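Local coordinates for protein peptidoglycan glycosyltransferase (Atopobium parvulum, PDB 4OVD) that belongs to the penicillin-binding proteins and carries a dimerisation domain and a penicillin-binding transpeptidase domain, at residues F242-R256 with S523-Q536. Residues are numbered along the deposited sequence; the frame is centred on the assembly and turned at random.
Sequences FEAKQGGSIMAMNPR and SDLMVYVGLNDTHQ
Thr534 reaches across to the backbone of Phe242, where helix 225-242 ends. Its OG1 stands anti to its own backbone N (chi1 -179°) and donates to Phe242 O over 2.6 Å. The same OG1 accepts from Gln536 N, an ST turn. The Gln536 amide lies at the edge of the Phe242 ring, with NE2 3.4 Å from CD1 and the two planes 67° apart. Another ring atom, Phe242 CD2, meets Leu531 CD1 at 3.9 Å.

Strands 248-253 and 525-532 run antiparallel, paired by backbone bonds from Ser249 with Gly530 to Met253 with Met526. One face carries Ile250, Ala252, Val527, Val529 and Leu531. Here Ala252 CB touches Val527 CG2 at 3.9 Å. On the other face the selenomethionines Met253 and Met526 lie side by side and point the same way, CG of the first 3.9 Å from CE of the second. Both pack against Ile422 of helix 418-429. Tyr528 shares this face, and its OH bonds to Ser513.

At the far end Pro255 CD rests 3.5 Å from Leu525 N. One water joins Asn254 ND2, Arg256 NE, Ser523 O and Asp524 OD1; it lies 2.6 Å from Asp524 OD1. Strand 525-532 is the middle strand of the five-stranded antiparallel sheet, and 248-253 lies between it and 260-266. In this sheet, flanked by helices, of the penicillin-binding transpeptidase fold, the first strand along the chain pairs with the last.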
loop_
_atom_site.group_PDB
_atom_site.type_symbol
_atom_site.label_atom_id
_atom_site.label_comp_id
_atom_site.label_asym_id
_atom_site.label_seq_id
_atom_site.Cartn_x
_atom_site.Cartn_y
_atom_site.Cartn_z
ATOM N N PHE A 242 16.009 -5.988 11.038
ATOM C CA PHE A 242 15.347 -7.271 10.750
ATOM C C PHE A 242 15.955 -8.017 9.561
ATOM O O PHE A 242 15.445 -9.071 9.129
ATOM C CB PHE A 242 13.832 -7.035 10.646
ATOM C CG PHE A 242 13.257 -6.365 11.873
ATOM C CD1 PHE A 242 13.183 -7.055 13.085
ATOM C CD2 PHE A 242 12.784 -5.074 11.824
ATOM C CE1 PHE A 242 12.659 -6.446 14.222
ATOM C CE2 PHE A 242 12.255 -4.462 12.953
ATOM C CZ PHE A 242 12.202 -5.133 14.153
ATOM N N GLU A 243 17.078 -7.497 9.047
ATOM C CA GLU A 243 17.807 -8.191 8.001
ATOM C C GLU A 243 16.873 -8.464 6.800
ATOM O O GLU A 243 16.694 -9.591 6.396
ATOM C CB GLU A 243 18.346 -9.515 8.606
ATOM C CG GLU A 243 19.446 -9.390 9.666
ATOM C CD GLU A 243 20.868 -9.660 9.142
ATOM O OE1 GLU A 243 21.104 -10.748 8.544
ATOM O OE2 GLU A 243 21.785 -8.840 9.399
ATOM N N ALA A 244 16.240 -7.427 6.280
ATOM C CA ALA A 244 15.344 -7.603 5.157
ATOM C C ALA A 244 16.310 -7.479 4.018
ATOM O O ALA A 244 16.768 -6.390 3.749
ATOM C CB ALA A 244 14.309 -6.497 5.100
ATOM N N LYS A 245 16.655 -8.599 3.396
ATOM C CA LYS A 245 17.648 -8.589 2.313
ATOM C C LYS A 245 17.177 -7.902 1.041
ATOM O O LYS A 245 17.970 -7.427 0.255
ATOM C CB LYS A 245 18.122 -10.004 2.031
ATOM C CG LYS A 245 18.867 -10.623 3.187
ATOM C CD LYS A 245 19.968 -9.701 3.702
ATOM C CE LYS A 245 20.887 -10.456 4.643
ATOM N NZ LYS A 245 20.125 -11.143 5.720
ATOM N N GLN A 246 15.877 -7.783 0.836
ATOM C CA GLN A 246 15.440 -7.071 -0.314
ATOM C C GLN A 246 14.652 -5.854 0.055
ATOM O O GLN A 246 13.669 -5.561 -0.600
ATOM C CB GLN A 246 14.657 -7.976 -1.225
ATOM C CG GLN A 246 15.426 -9.270 -1.471
ATOM C CD GLN A 246 14.993 -9.996 -2.726
ATOM O OE1 GLN A 246 14.534 -9.363 -3.680
ATOM N NE2 GLN A 246 15.185 -11.318 -2.756
ATOM N N GLY A 247 15.047 -5.185 1.145
ATOM C CA GLY A 247 14.404 -3.909 1.538
ATOM C C GLY A 247 12.966 -3.983 2.063
ATOM O O GLY A 247 12.621 -4.870 2.802
ATOM N N GLY A 248 12.136 -3.020 1.706
ATOM C CA GLY A 248 10.736 -2.995 2.156
ATOM C C GLY A 248 10.091 -1.693 1.806
ATOM O O GLY A 248 10.632 -0.917 1.032
ATOM N N SER A 249 8.930 -1.445 2.386
ATOM C CA SER A 249 8.140 -0.270 2.071
ATOM C C SER A 249 7.383 0.174 3.268
ATOM O O SER A 249 7.111 -0.636 4.146
ATOM C CB SER A 249 7.060 -0.603 1.043
ATOM O OG SER A 249 7.678 -0.934 -0.209
ATOM N N ILE A 250 6.952 1.424 3.238
ATOM C CA ILE A 250 6.157 1.956 4.319
ATOM C C ILE A 250 5.242 3.034 3.771
ATOM O O ILE A 250 5.625 3.770 2.882
ATOM C CB ILE A 250 7.118 2.423 5.463
ATOM C CG1 ILE A 250 6.350 2.899 6.670
ATOM C CG2 ILE A 250 7.926 3.586 4.981
ATOM C CD1 ILE A 250 7.256 3.067 7.874
HETATM N N MSE A 251 4.034 3.153 4.275
HETATM C CA MSE A 251 3.114 4.181 3.789
HETATM C C MSE A 251 2.130 4.572 4.859
HETATM O O MSE A 251 1.702 3.723 5.639
HETATM C CB MSE A 251 2.323 3.647 2.564
HETATM C CG MSE A 251 1.028 4.464 2.316
HETATM SE SE MSE A 251 0.153 4.169 0.559
HETATM C CE MSE A 251 1.589 4.424 -0.749
ATOM N N ALA A 252 1.794 5.849 4.937
ATOM C CA ALA A 252 0.791 6.315 5.867
ATOM C C ALA A 252 -0.195 7.046 4.963
ATOM O O ALA A 252 0.244 7.859 4.184
ATOM C CB ALA A 252 1.385 7.255 6.868
HETATM N N MSE A 253 -1.494 6.815 5.134
HETATM C CA MSE A 253 -2.502 7.373 4.272
HETATM C C MSE A 253 -3.758 7.609 5.029
HETATM O O MSE A 253 -3.942 7.107 6.090
HETATM C CB MSE A 253 -2.822 6.394 3.107
HETATM C CG MSE A 253 -3.983 5.320 3.227
HETATM SE SE MSE A 253 -4.061 4.591 1.398
HETATM C CE MSE A 253 -5.420 5.813 0.732
ATOM N N ASN A 254 -4.619 8.422 4.451
ATOM C CA ASN A 254 -5.878 8.734 5.001
ATOM C C ASN A 254 -6.826 7.777 4.282
ATOM O O ASN A 254 -6.987 7.855 3.062
ATOM C CB ASN A 254 -6.210 10.194 4.697
ATOM C CG ASN A 254 -7.514 10.612 5.262
ATOM O OD1 ASN A 254 -8.490 9.936 5.132
ATOM N ND2 ASN A 254 -7.529 11.732 5.908
ATOM N N PRO A 255 -7.464 6.868 5.037
ATOM C CA PRO A 255 -8.358 5.906 4.464
ATOM C C PRO A 255 -9.687 6.497 3.983
ATOM O O PRO A 255 -10.405 5.830 3.254
ATOM C CB PRO A 255 -8.583 4.904 5.604
ATOM C CG PRO A 255 -8.336 5.675 6.822
ATOM C CD PRO A 255 -7.285 6.674 6.482
ATOM N N ARG A 256 -10.013 7.721 4.339
ATOM C CA ARG A 256 -11.259 8.305 3.856
ATOM C C ARG A 256 -11.077 9.167 2.604
ATOM O O ARG A 256 -11.922 9.184 1.765
ATOM C CB ARG A 256 -11.901 9.179 4.900
ATOM C CG ARG A 256 -13.196 9.813 4.400
ATOM C CD ARG A 256 -13.821 10.697 5.466
ATOM N NE ARG A 256 -12.978 11.869 5.760
ATOM C CZ ARG A 256 -12.961 13.024 5.075
ATOM N NH1 ARG A 256 -13.724 13.228 3.987
ATOM N NH2 ARG A 256 -12.140 13.990 5.472
ATOM N N SER A 523 -11.270 7.924 11.021
ATOM C CA SER A 523 -11.069 7.881 9.576
ATOM C C SER A 523 -9.917 8.758 9.103
ATOM O O SER A 523 -9.987 9.380 8.056
ATOM C CB SER A 523 -12.371 8.284 8.841
ATOM O OG SER A 523 -13.468 7.459 9.239
ATOM N N ASP A 524 -8.853 8.803 9.879
ATOM C CA ASP A 524 -7.765 9.651 9.520
ATOM C C ASP A 524 -6.457 8.954 9.250
ATOM O O ASP A 524 -5.604 9.579 8.644
ATOM C CB ASP A 524 -7.554 10.691 10.640
ATOM C CG ASP A 524 -8.691 11.743 10.717
ATOM O OD1 ASP A 524 -9.063 12.278 9.661
ATOM O OD2 ASP A 524 -9.156 12.062 11.832
ATOM N N LEU A 525 -6.273 7.700 9.660
ATOM C CA LEU A 525 -4.941 7.087 9.462
ATOM C C LEU A 525 -4.809 5.566 9.351
ATOM O O LEU A 525 -5.254 4.810 10.237
ATOM C CB LEU A 525 -4.050 7.535 10.630
ATOM C CG LEU A 525 -2.610 7.007 10.639
ATOM C CD1 LEU A 525 -1.764 7.579 9.507
ATOM C CD2 LEU A 525 -1.973 7.430 11.937
HETATM N N MSE A 526 -4.102 5.120 8.313
HETATM C CA MSE A 526 -3.815 3.740 8.142
HETATM C C MSE A 526 -2.369 3.717 7.687
HETATM O O MSE A 526 -1.919 4.560 6.904
HETATM C CB MSE A 526 -4.763 3.186 7.080
HETATM C CG MSE A 526 -4.832 1.680 7.022
HETATM SE SE MSE A 526 -6.092 1.062 5.581
HETATM C CE MSE A 526 -4.851 1.612 4.227
ATOM N N VAL A 527 -1.629 2.742 8.165
ATOM C CA VAL A 527 -0.240 2.606 7.839
ATOM C C VAL A 527 0.062 1.169 7.462
ATOM O O VAL A 527 -0.529 0.205 8.064
ATOM C CB VAL A 527 0.594 2.928 9.052
ATOM C CG1 VAL A 527 1.997 2.441 8.878
ATOM C CG2 VAL A 527 0.502 4.400 9.406
ATOM N N TYR A 528 0.962 1.047 6.482
ATOM C CA TYR A 528 1.454 -0.229 5.991
ATOM C C TYR A 528 2.947 -0.298 6.121
ATOM O O TYR A 528 3.640 0.637 5.785
ATOM C CB TYR A 528 1.125 -0.461 4.466
ATOM C CG TYR A 528 1.844 -1.696 3.945
ATOM C CD1 TYR A 528 3.094 -1.614 3.396
ATOM C CD2 TYR A 528 1.257 -2.935 3.996
ATOM C CE1 TYR A 528 3.739 -2.750 2.902
ATOM C CE2 TYR A 528 1.890 -4.049 3.559
ATOM C CZ TYR A 528 3.133 -3.947 2.993
ATOM O OH TYR A 528 3.761 -5.116 2.572
ATOM N N VAL A 529 3.446 -1.425 6.594
ATOM C CA VAL A 529 4.846 -1.691 6.751
ATOM C C VAL A 529 5.116 -3.072 6.201
ATOM O O VAL A 529 4.436 -4.054 6.542
ATOM C CB VAL A 529 5.317 -1.749 8.207
ATOM C CG1 VAL A 529 6.806 -2.076 8.222
ATOM C CG2 VAL A 529 5.024 -0.435 8.955
ATOM N N GLY A 530 6.102 -3.161 5.319
ATOM C CA GLY A 530 6.508 -4.421 4.717
ATOM C C GLY A 530 8.024 -4.547 4.729
ATOM O O GLY A 530 8.695 -3.593 4.459
ATOM N N LEU A 531 8.533 -5.745 4.965
ATOM C CA LEU A 531 9.935 -6.049 5.016
ATOM C C LEU A 531 10.091 -7.252 4.137
ATOM O O LEU A 531 9.526 -8.314 4.446
ATOM C CB LEU A 531 10.357 -6.392 6.425
ATOM C CG LEU A 531 10.275 -5.139 7.321
ATOM C CD1 LEU A 531 10.392 -5.453 8.819
ATOM C CD2 LEU A 531 11.306 -4.090 6.906
ATOM N N ASN A 532 10.925 -7.088 3.111
ATOM C CA ASN A 532 11.114 -8.102 2.080
ATOM C C ASN A 532 12.400 -8.875 2.253
ATOM O O ASN A 532 13.495 -8.314 2.480
ATOM C CB ASN A 532 11.068 -7.489 0.701
ATOM C CG ASN A 532 9.849 -6.618 0.461
ATOM O OD1 ASN A 532 8.805 -6.705 1.124
ATOM N ND2 ASN A 532 9.988 -5.725 -0.494
ATOM N N ASP A 533 12.198 -10.185 2.244
ATOM C CA ASP A 533 13.217 -11.207 2.426
ATOM C C ASP A 533 13.856 -11.141 3.802
ATOM O O ASP A 533 15.073 -10.959 3.979
ATOM C CB ASP A 533 14.235 -11.231 1.267
ATOM C CG ASP A 533 15.019 -12.549 1.195
ATOM O OD1 ASP A 533 14.789 -13.471 2.023
ATOM O OD2 ASP A 533 15.873 -12.674 0.304
ATOM N N THR A 534 12.989 -11.326 4.786
ATOM C CA THR A 534 13.373 -11.393 6.174
ATOM C C THR A 534 12.933 -12.752 6.761
ATOM O O THR A 534 11.986 -13.355 6.332
ATOM C CB THR A 534 12.834 -10.220 7.031
ATOM O OG1 THR A 534 13.311 -10.414 8.357
ATOM C CG2 THR A 534 11.311 -10.215 7.119
ATOM N N HIS A 535 13.591 -13.198 7.793
ATOM C CA HIS A 535 13.250 -14.471 8.413
ATOM C C HIS A 535 12.470 -14.269 9.644
ATOM O O HIS A 535 12.004 -15.220 10.244
ATOM C CB HIS A 535 14.514 -15.305 8.688
ATOM C CG HIS A 535 15.009 -15.998 7.461
ATOM N ND1 HIS A 535 16.051 -15.518 6.693
ATOM C CD2 HIS A 535 14.513 -17.069 6.793
ATOM C CE1 HIS A 535 16.230 -16.309 5.650
ATOM N NE2 HIS A 535 15.313 -17.261 5.689
ATOM N N GLN A 536 12.360 -13.023 10.048
ATOM C CA GLN A 536 11.564 -12.716 11.201
ATOM C C GLN A 536 10.111 -12.519 10.871
ATOM O O GLN A 536 9.783 -11.908 9.857
ATOM C CB GLN A 536 12.086 -11.505 11.896
ATOM C CG GLN A 536 13.431 -11.802 12.521
ATOM C CD GLN A 536 13.695 -10.827 13.618
ATOM O OE1 GLN A 536 12.936 -10.744 14.601
ATOM N NE2 GLN A 536 14.742 -10.065 13.460
HETATM O O HOH W 1 11.642 -6.672 -3.074
HETATM O O HOH W 2 -10.377 12.042 7.453
#